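Local coordinates for protein fumarylacetoacetate hydrolase (Burkholderia xenovorans, PDB 5TI1) that probably hydrolyses fumarylacetoacetate to fumarate and acetoacetate, the last step of phenylalanine and tyrosine breakdown, and binds a magnesium ion, at residues V59-D63 / S64-L68; S25-E28 / S29-N32; W289-L293 / D294-P298; E241-C245 / A246-A250. One frame throughout, in Å; residues are numbered along the deposited sequence.

Contact 1: residues V59-D63 / S64-L68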
loop_
_atom_site.group_PDB
_atom_site.type_symbol
_atom_site.label_atom_id
_atom_site.label_comp_id
_atom_site.label_asym_id
_atom_site.label_seq_id
_atom_site.Cartn_x
_atom_site.Cartn_y
_atom_site.Cartn_z
ATOM N N VAL B 59 21.902 7.222 -15.196
ATOM C CA VAL B 59 21.440 6.567 -16.410
ATOM C C VAL B 59 22.501 5.557 -16.826
ATOM O O VAL B 59 23.675 5.911 -16.979
ATOM C CB VAL B 59 21.157 7.584 -17.536
ATOM C CG1 VAL B 59 20.876 6.869 -18.845
ATOM C CG2 VAL B 59 19.975 8.459 -17.161
ATOM N N ALA B 60 22.088 4.304 -16.998
ATOM C CA ALA B 60 23.025 3.262 -17.400
ATOM C C ALA B 60 23.398 3.410 -18.869
ATOM O O ALA B 60 22.546 3.672 -19.727
ATOM C CB ALA B 60 22.431 1.877 -17.161
ATOM N N ILE B 61 24.682 3.234 -19.155
ATOM C CA ILE B 61 25.167 3.192 -20.528
ATOM C C ILE B 61 26.352 2.231 -20.561
ATOM O O ILE B 61 27.333 2.408 -19.825
ATOM C CB ILE B 61 25.515 4.607 -21.039
ATOM C CG1 ILE B 61 25.875 4.570 -22.526
ATOM C CG2 ILE B 61 26.584 5.283 -20.177
ATOM C CD1 ILE B 61 24.665 4.380 -23.415
ATOM N N GLY B 62 26.240 1.175 -21.367
ATOM C CA GLY B 62 27.248 0.129 -21.339
ATOM C C GLY B 62 27.406 -0.407 -19.932
ATOM O O GLY B 62 26.428 -0.588 -19.196
ATOM N N ASP B 63 28.657 -0.632 -19.530
ATOM C CA ASP B 63 28.951 -1.083 -18.177
ATOM C C ASP B 63 29.134 0.081 -17.196
ATOM O O ASP B 63 29.646 -0.123 -16.094
ATOM C CB ASP B 63 30.183 -2.005 -18.181
ATOM C CG ASP B 63 31.445 -1.317 -18.682
ATOM O OD1 ASP B 63 31.442 -0.078 -18.836
ATOM O OD2 ASP B 63 32.454 -2.022 -18.929
ATOM N N SER B 64 28.717 1.287 -17.567
ATOM C CA SER B 64 28.936 2.465 -16.742
ATOM C C SER B 64 27.602 3.128 -16.381
ATOM O O SER B 64 26.519 2.605 -16.659
ATOM C CB SER B 64 29.878 3.437 -17.456
ATOM O OG SER B 64 31.183 2.894 -17.537
ATOM N N ILE B 65 27.696 4.288 -15.738
ATOM C CA ILE B 65 26.541 5.068 -15.304
ATOM C C ILE B 65 26.856 6.531 -15.555
ATOM O O ILE B 65 27.953 6.997 -15.229
ATOM C CB ILE B 65 26.219 4.861 -13.808
ATOM C CG1 ILE B 65 26.006 3.385 -13.477
ATOM C CG2 ILE B 65 25.018 5.681 -13.399
ATOM C CD1 ILE B 65 25.910 3.111 -11.956
ATOM N N VAL B 66 25.907 7.257 -16.127
ATOM C CA VAL B 66 26.028 8.701 -16.262
ATOM C C VAL B 66 25.444 9.358 -15.014
ATOM O O VAL B 66 24.295 9.100 -14.640
ATOM C CB VAL B 66 25.329 9.206 -17.531
ATOM C CG1 VAL B 66 25.443 10.698 -17.604
ATOM C CG2 VAL B 66 25.946 8.564 -18.765
ATOM N N ASP B 67 26.242 10.199 -14.367
ATOM C CA ASP B 67 25.801 10.998 -13.228
ATOM C C ASP B 67 25.045 12.197 -13.785
ATOM O O ASP B 67 25.650 13.136 -14.297
ATOM C CB ASP B 67 27.005 11.430 -12.399
ATOM C CG ASP B 67 26.621 12.094 -11.087
ATOM O OD1 ASP B 67 25.551 12.735 -11.007
ATOM O OD2 ASP B 67 27.412 11.982 -10.127
ATOM N N LEU B 68 23.714 12.175 -13.698
ATOM C CA LEU B 68 22.945 13.262 -14.307
ATOM C C LEU B 68 23.153 14.573 -13.560
ATOM O O LEU B 68 23.232 15.638 -14.180
ATOM C CB LEU B 68 21.460 12.912 -14.361
ATOM C CG LEU B 68 21.063 11.646 -15.112
ATOM C CD1 LEU B 68 19.575 11.729 -15.470
ATOM C CD2 LEU B 68 21.943 11.441 -16.347
#
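Val59 and Ile61 pair with Val66 and Ser64 in a tight antiparallel beta hairpin. The hairpin lies in the five-stranded antiparallel sheet of the N-terminal part of the chain, and its two arms are strands 56-61 and 64-67. Val59 and Val66 form a hydrogen-bonded pair: Val66 N gives a nearly straight bond of 2.7 Å to Val59 O, and Val59 N returns one of 3.1 Å to Val66 O. Ala60 and Ile65 follow as a non-hydrogen-bonded pair. Ile61 and Ser64 close the end, with Ser64 N 2.9 Å from Ile61 O. A type II' turn runs from Ile61 to Ser64. Its second residue, Gly62, takes the positive phi (55°) that the turn requires there and glycine readily adopts. Ser64 OG donates to Asp63 OD1 over 3.3 Å, a long bond from the anti side, somewhat out of the carboxylate plane.

On the face of Val59, Ile61 and Val66, apolar branches meet. Ile61 CG2 meets Val66 CG2 at 3.6 Å. Val59 CG1 stands anti to the backbone N (chi1 172°), which lets Val59 CG2 meet Leu68 CD1 and CD2, each at 3.7 Å. Asp67 N-caps the helix that follows and also forms a salt bridge with Arg56. Leu112 of helix 102-116 packs on Val59, Val66 and Leu68, while Ile65, on the other face, lies against Phe47 of strand 44-49 and Leu142 of strand 140-143.

Contact 2: residues S25-E28 / S29-N32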
loop_
_atom_site.group_PDB
_atom_site.type_symbol
_atom_site.label_atom_id
_atom_site.label_comp_id
_atom_site.label_asym_id
_atom_site.label_seq_id
_atom_site.Cartn_x
_atom_site.Cartn_y
_atom_site.Cartn_z
ATOM N N SER B 25 27.386 4.617 -29.353
ATOM C CA SER B 25 27.967 5.491 -28.349
ATOM C C SER B 25 29.487 5.446 -28.393
ATOM O O SER B 25 30.093 4.465 -28.833
ATOM C CB SER B 25 27.488 5.099 -26.942
ATOM O OG SER B 25 28.067 5.936 -25.951
ATOM N N TRP B 26 30.103 6.528 -27.917
ATOM C CA TRP B 26 31.531 6.496 -27.636
ATOM C C TRP B 26 31.853 5.784 -26.325
ATOM O O TRP B 26 33.036 5.615 -26.007
ATOM C CB TRP B 26 32.112 7.913 -27.619
ATOM C CG TRP B 26 31.333 8.879 -26.804
ATOM C CD1 TRP B 26 30.385 9.748 -27.253
ATOM C CD2 TRP B 26 31.435 9.089 -25.393
ATOM N NE1 TRP B 26 29.887 10.487 -26.208
ATOM C CE2 TRP B 26 30.509 10.095 -25.052
ATOM C CE3 TRP B 26 32.209 8.516 -24.382
ATOM C CZ2 TRP B 26 30.346 10.547 -23.748
ATOM C CZ3 TRP B 26 32.040 8.964 -23.086
ATOM C CH2 TRP B 26 31.116 9.969 -22.779
ATOM N N VAL B 27 30.844 5.381 -25.554
ATOM C CA VAL B 27 31.034 4.403 -24.478
ATOM C C VAL B 27 31.027 3.037 -25.157
ATOM O O VAL B 27 29.970 2.536 -25.538
ATOM C CB VAL B 27 29.949 4.510 -23.401
ATOM C CG1 VAL B 27 30.212 3.523 -22.263
ATOM C CG2 VAL B 27 29.848 5.940 -22.874
ATOM N N GLU B 28 32.206 2.440 -25.347
ATOM C CA GLU B 28 32.286 1.279 -26.231
ATOM C C GLU B 28 31.480 0.101 -25.696
ATOM O O GLU B 28 30.821 -0.605 -26.469
ATOM C CB GLU B 28 33.741 0.863 -26.463
ATOM C CG GLU B 28 33.884 -0.196 -27.557
ATOM C CD GLU B 28 33.264 0.239 -28.892
ATOM O OE1 GLU B 28 33.466 1.405 -29.303
ATOM O OE2 GLU B 28 32.568 -0.588 -29.526
ATOM N N SER B 29 31.527 -0.141 -24.380
ATOM C CA SER B 29 30.729 -1.224 -23.812
ATOM C C SER B 29 29.248 -1.081 -24.172
ATOM O O SER B 29 28.527 -2.080 -24.261
ATOM C CB SER B 29 30.920 -1.277 -22.292
ATOM O OG SER B 29 30.601 -0.040 -21.677
ATOM N N ALA B 30 28.788 0.144 -24.427
ATOM C CA ALA B 30 27.388 0.353 -24.784
ATOM C C ALA B 30 27.052 -0.225 -26.148
ATOM O O ALA B 30 25.867 -0.391 -26.463
ATOM C CB ALA B 30 27.049 1.843 -24.763
ATOM N N ASN B 31 28.066 -0.532 -26.958
ATOM C CA ASN B 31 27.881 -1.024 -28.314
ATOM C C ASN B 31 27.959 -2.537 -28.405
ATOM O O ASN B 31 27.842 -3.084 -29.506
ATOM C CB ASN B 31 28.917 -0.385 -29.241
ATOM C CG ASN B 31 28.788 1.123 -29.287
ATOM O OD1 ASN B 31 27.683 1.660 -29.188
ATOM N ND2 ASN B 31 29.910 1.815 -29.422
ATOM N N ASN B 32 28.161 -3.220 -27.283
ATOM C CA ASN B 32 28.094 -4.674 -27.219
ATOM C C ASN B 32 26.713 -5.140 -27.675
ATOM O O ASN B 32 25.707 -4.738 -27.078
ATOM C CB ASN B 32 28.377 -5.142 -25.785
ATOM C CG ASN B 32 28.627 -6.635 -25.687
ATOM O OD1 ASN B 32 28.124 -7.423 -26.489
ATOM N ND2 ASN B 32 29.409 -7.032 -24.686
#
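Asn31 turns its amide back onto the backbone of Ser25 because CG stands beside its own backbone N, anti to the carbonyl carbon (chi1 -61°). Ser25 holds OG anti to its backbone N (chi1 179°), and from there OG accepts from Val27 N in an ST turn. The ST turn leads into a short 3-10 turn at 28-31, in which Asn31 lies, in the loop between helix 13-17 and strand 44-49.

The Asn31 amide uses both of its ends on one residue. Asn31 OD1 accepts from Ser25 N at 3.0 Å, with the donor in the carbonyl plane on a lone pair. Asn31 ND2 donates to Ser25 O at 2.7 Å, again on a lone pair, and Ser25 O lies close to the amide plane. Two bonds to one backbone residue fix the rotation of the amide.

The 3-10 turn has its own bonds. Ala30 N reaches Val27 O at 2.9 Å, and Asn31 N reaches Glu28 O at 2.8 Å. Ala30 CB packs against Ser25 CB at 3.9 Å and lies near Val27 CB.

Outside partners anchor the loop. Ser25 OG also bonds Leu116 O, and Trp26 NE1 bonds Leu115 O. Ser29 OG bonds Asp63 N in the neighbouring hairpin.

Glu28 bends at chi2 and crosses Asn31 at about a right angle. Its carboxylate plane stands 66° from the amide plane. Glu28 OE1 and OE2 are each 3.6 Å from Asn31 ND2, a contact too long to count as a hydrogen bond.

Contact 3: residues W289-L293 / D294-P298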
loop_
_atom_site.group_PDB
_atom_site.type_symbol
_atom_site.label_atom_id
_atom_site.label_comp_id
_atom_site.label_asym_id
_atom_site.label_seq_id
_atom_site.Cartn_x
_atom_site.Cartn_y
_atom_site.Cartn_z
ATOM N N TRP B 289 16.987 -0.645 -12.535
ATOM C CA TRP B 289 16.952 0.271 -13.674
ATOM C C TRP B 289 15.542 0.363 -14.264
ATOM O O TRP B 289 14.986 -0.638 -14.731
ATOM C CB TRP B 289 17.938 -0.168 -14.763
ATOM C CG TRP B 289 19.382 -0.065 -14.359
ATOM C CD1 TRP B 289 20.246 -1.101 -14.145
ATOM C CD2 TRP B 289 20.122 1.137 -14.101
ATOM N NE1 TRP B 289 21.478 -0.619 -13.778
ATOM C CE2 TRP B 289 21.432 0.749 -13.738
ATOM C CE3 TRP B 289 19.806 2.501 -14.141
ATOM C CZ2 TRP B 289 22.430 1.676 -13.427
ATOM C CZ3 TRP B 289 20.792 3.421 -13.823
ATOM C CH2 TRP B 289 22.090 3.004 -13.472
ATOM N N ILE B 290 14.976 1.560 -14.289
ATOM C CA ILE B 290 13.654 1.729 -14.880
ATOM C C ILE B 290 13.852 2.020 -16.356
ATOM O O ILE B 290 14.371 3.076 -16.723
ATOM C CB ILE B 290 12.837 2.829 -14.200
ATOM C CG1 ILE B 290 12.622 2.494 -12.722
ATOM C CG2 ILE B 290 11.494 2.933 -14.880
ATOM C CD1 ILE B 290 11.737 3.497 -12.000
ATOM N N VAL B 291 13.469 1.066 -17.197
ATOM C CA VAL B 291 13.540 1.238 -18.647
ATOM C C VAL B 291 12.310 2.030 -19.065
ATOM O O VAL B 291 11.182 1.615 -18.779
ATOM C CB VAL B 291 13.602 -0.120 -19.363
ATOM C CG1 VAL B 291 13.473 0.062 -20.882
ATOM C CG2 VAL B 291 14.906 -0.874 -19.014
ATOM N N THR B 292 12.519 3.185 -19.702
ATOM C CA THR B 292 11.402 4.081 -19.998
ATOM C C THR B 292 10.467 3.483 -21.043
ATOM O O THR B 292 10.878 2.739 -21.938
ATOM C CB THR B 292 11.877 5.450 -20.501
ATOM O OG1 THR B 292 12.662 5.293 -21.695
ATOM C CG2 THR B 292 12.683 6.179 -19.440
ATOM N N LEU B 293 9.192 3.839 -20.926
ATOM C CA LEU B 293 8.212 3.375 -21.895
ATOM C C LEU B 293 8.568 3.848 -23.301
ATOM O O LEU B 293 8.372 3.114 -24.278
ATOM C CB LEU B 293 6.820 3.849 -21.483
ATOM C CG LEU B 293 5.723 3.197 -22.323
ATOM C CD1 LEU B 293 5.612 1.712 -22.000
ATOM C CD2 LEU B 293 4.394 3.906 -22.139
ATOM N N ASP B 294 9.135 5.052 -23.418
ATOM C CA ASP B 294 9.603 5.533 -24.718
ATOM C C ASP B 294 10.691 4.630 -25.295
ATOM O O ASP B 294 10.676 4.318 -26.492
ATOM C CB ASP B 294 10.100 6.976 -24.593
ATOM C CG ASP B 294 8.963 7.984 -24.648
ATOM O OD1 ASP B 294 7.970 7.690 -25.342
ATOM O OD2 ASP B 294 9.051 9.052 -24.004
ATOM N N ALA B 295 11.640 4.190 -24.461
ATOM C CA ALA B 295 12.688 3.307 -24.965
ATOM C C ALA B 295 12.112 1.988 -25.462
ATOM O O ALA B 295 12.696 1.352 -26.344
ATOM C CB ALA B 295 13.744 3.055 -23.882
ATOM N N LEU B 296 10.969 1.566 -24.922
ATOM C CA LEU B 296 10.344 0.311 -25.323
ATOM C C LEU B 296 9.465 0.437 -26.558
ATOM O O LEU B 296 9.020 -0.591 -27.086
ATOM C CB LEU B 296 9.503 -0.242 -24.180
ATOM C CG LEU B 296 10.329 -0.640 -22.953
ATOM C CD1 LEU B 296 9.429 -0.690 -21.756
ATOM C CD2 LEU B 296 10.979 -1.983 -23.189
ATOM N N GLU B 297 9.190 1.658 -27.010
ATOM C CA GLU B 297 8.315 1.848 -28.164
ATOM C C GLU B 297 8.710 1.007 -29.374
ATOM O O GLU B 297 7.811 0.390 -29.969
ATOM C CB GLU B 297 8.250 3.339 -28.527
ATOM C CG GLU B 297 7.293 3.650 -29.670
ATOM C CD GLU B 297 5.867 3.219 -29.369
ATOM O OE1 GLU B 297 5.452 3.280 -28.195
ATOM O OE2 GLU B 297 5.165 2.800 -30.308
ATOM N N PRO B 298 9.992 0.888 -29.758
ATOM C CA PRO B 298 10.336 0.035 -30.914
ATOM C C PRO B 298 9.975 -1.429 -30.740
ATOM O O PRO B 298 10.088 -2.187 -31.707
ATOM C CB PRO B 298 11.859 0.203 -31.045
ATOM C CG PRO B 298 12.157 1.498 -30.377
ATOM C CD PRO B 298 11.183 1.593 -29.242
#
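Thr292 OG1 accepts a hydrogen bond from Ala295 N at 3.1 Å. The hydroxyl sits between the backbone N and the carbonyl carbon of its own residue (chi1 59°), which turns it toward the first turn of the helix. Thr292 OG1 also lies 3.3 Å from Ala295 CB, so the methyl group packs beside it. Thr292 O accepts a hydrogen bond from Leu296 N at 3.2 Å. A weak bond joins Leu296 N to Leu293 O at 3.1 Å.

Val291 and Leu296 supply the apolar part. Their side chains cross at about a right angle, and Val291 CG1 touches Leu296 CG at 3.8 Å.

This is an N-cap: Thr292 ends strand 284-292 and starts the short, weakly bonded helix 293-296, so the chain passes from sheet to helix with no loop between.

Further out, Phe432 of strand 429-440 packs on Val291 and Leu296. Arg109 of helix 102-116 lies against Thr292 and Ala295, and from the same helix Arg106 forms a salt bridge with Asp294 OD2. Further along, Glu297 OE1 pairs with Arg300.

Contact 4: residues E241-C245 / A246-A250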
loop_
_atom_site.group_PDB
_atom_site.type_symbol
_atom_site.label_atom_id
_atom_site.label_comp_id
_atom_site.label_asym_id
_atom_site.label_seq_id
_atom_site.Cartn_x
_atom_site.Cartn_y
_atom_site.Cartn_z
ATOM N N GLU B 241 -11.633 9.989 -10.263
ATOM C CA GLU B 241 -11.492 10.344 -11.677
ATOM C C GLU B 241 -10.810 9.211 -12.434
ATOM O O GLU B 241 -9.571 9.148 -12.497
ATOM C CB GLU B 241 -10.711 11.647 -11.834
ATOM C CG GLU B 241 -11.483 12.880 -11.364
ATOM C CD GLU B 241 -10.793 14.197 -11.705
ATOM O OE1 GLU B 241 -11.277 15.256 -11.241
ATOM O OE2 GLU B 241 -9.778 14.175 -12.438
ATOM N N PRO B 242 -11.578 8.301 -13.034
ATOM C CA PRO B 242 -10.974 7.159 -13.739
ATOM C C PRO B 242 -10.018 7.584 -14.851
ATOM O O PRO B 242 -10.159 8.655 -15.444
ATOM C CB PRO B 242 -12.189 6.424 -14.315
ATOM C CG PRO B 242 -13.319 6.810 -13.411
ATOM C CD PRO B 242 -13.048 8.240 -13.037
ATOM N N VAL B 243 -9.037 6.720 -15.130
ATOM C CA VAL B 243 -8.166 6.844 -16.301
ATOM C C VAL B 243 -8.724 5.949 -17.399
ATOM O O VAL B 243 -8.918 4.747 -17.179
ATOM C CB VAL B 243 -6.718 6.454 -15.972
ATOM C CG1 VAL B 243 -5.833 6.602 -17.208
ATOM C CG2 VAL B 243 -6.191 7.286 -14.827
ATOM N N THR B 244 -8.998 6.522 -18.575
ATOM C CA THR B 244 -9.540 5.713 -19.658
ATOM C C THR B 244 -8.452 4.809 -20.226
ATOM O O THR B 244 -7.247 5.061 -20.080
ATOM C CB THR B 244 -10.147 6.571 -20.786
ATOM O OG1 THR B 244 -9.114 7.266 -21.495
ATOM C CG2 THR B 244 -11.162 7.583 -20.232
ATOM N N CYS B 245 -8.892 3.727 -20.865
ATOM C CA CYS B 245 -7.932 2.776 -21.406
ATOM C C CYS B 245 -7.058 3.439 -22.457
ATOM O O CYS B 245 -5.839 3.230 -22.486
ATOM C CB CYS B 245 -8.658 1.566 -21.984
ATOM S SG CYS B 245 -7.566 0.176 -22.260
ATOM N N ALA B 246 -7.663 4.267 -23.314
ATOM C CA ALA B 246 -6.905 4.949 -24.355
ATOM C C ALA B 246 -5.883 5.921 -23.773
ATOM O O ALA B 246 -4.840 6.166 -24.392
ATOM C CB ALA B 246 -7.860 5.683 -25.300
ATOM N N ASP B 247 -6.164 6.487 -22.603
ATOM C CA ASP B 247 -5.288 7.474 -21.990
ATOM C C ASP B 247 -4.254 6.841 -21.067
ATOM O O ASP B 247 -3.336 7.533 -20.619
ATOM C CB ASP B 247 -6.131 8.504 -21.215
ATOM C CG ASP B 247 -5.300 9.629 -20.610
ATOM O OD1 ASP B 247 -4.439 10.187 -21.325
ATOM O OD2 ASP B 247 -5.521 9.964 -19.421
ATOM N N ALA B 248 -4.359 5.535 -20.832
ATOM C CA ALA B 248 -3.648 4.899 -19.723
ATOM C C ALA B 248 -2.133 4.981 -19.889
ATOM O O ALA B 248 -1.419 5.347 -18.947
ATOM C CB ALA B 248 -4.102 3.447 -19.601
ATOM N N GLU B 249 -1.621 4.644 -21.085
ATOM C CA GLU B 249 -0.175 4.492 -21.256
ATOM C C GLU B 249 0.566 5.807 -21.043
ATOM O O GLU B 249 1.726 5.806 -20.612
ATOM C CB GLU B 249 0.145 3.917 -22.640
ATOM C CG GLU B 249 -0.142 2.428 -22.774
ATOM C CD GLU B 249 0.309 1.864 -24.115
ATOM O OE1 GLU B 249 1.178 2.484 -24.760
ATOM O OE2 GLU B 249 -0.199 0.797 -24.521
ATOM N N ALA B 250 -0.095 6.937 -21.308
ATOM C CA ALA B 250 0.521 8.235 -21.063
ATOM C C ALA B 250 0.805 8.472 -19.583
ATOM O O ALA B 250 1.604 9.356 -19.247
ATOM C CB ALA B 250 -0.372 9.351 -21.610
HETATM O O HOH W 1 -8.425 9.274 -18.805
HETATM O O HOH W 2 -3.135 3.600 -23.337
#
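Thr244 caps the N terminus of helix 245-248, a short helix at the end of the loop that follows strand 223-233. The first group of interactions is hydrogen bonding at the cap. Thr244 OG1 accepts from Asp247 N at 3.2 Å, and Thr244 O takes a weak second bond from the same N-H at 3.1 Å. One donor is thus shared between the hydroxyl and the carbonyl of a single residue. Next, Ala248 N gives a bond to Cys245 O at 3.2 Å, with an angle at hydrogen of 162°.

Water forms the second group. One molecule accepts from Thr244 N at 2.8 Å and donates to Asp247 OD2 at 3.0 Å. The carboxylate is thereby tied back to the cap residue. A second water accepts from Glu249 N and donates to Cys245 O, each at 2.9 Å.

Apolar packing is the third. Val243 CG1, anti to its backbone N (chi1 180°), lies 4.3 Å from Ala248 CB. Behind the turn, Cys245 packs on Ala354 and Ala358 of helix 353-362.

The first turn is therefore held by a mix of direct and water-mediated bonds. The carboxylate of Asp247, near this N terminus, may be modestly stabilised by it, though the helix is short and weakly bonded, and Asp247 OD2 is also bonded by His251 NE2 and a water.

From the N terminus, contact 2 comes first and closes a turn in the loop before strand 44-49. Contact 1 follows and closes the hairpin of strands 56-61 and 64-67. The two touch where Ala30 CB packs on Ile61 CG1. Contact 4 then leads a loop into helix 245-248, and contact 3 carries the chain from strand 284-292 into helix 293-296. These two meet where Leu293 CD2 packs on Glu249 O. All four lie in series, so none nests in or crosses another. Trp289 packs against Ala60 and Ile65, joining the N-terminal sheet to the C-terminal part of the chain. Contacts 2 and 4 are farthest apart, with centres about 37 Å apart.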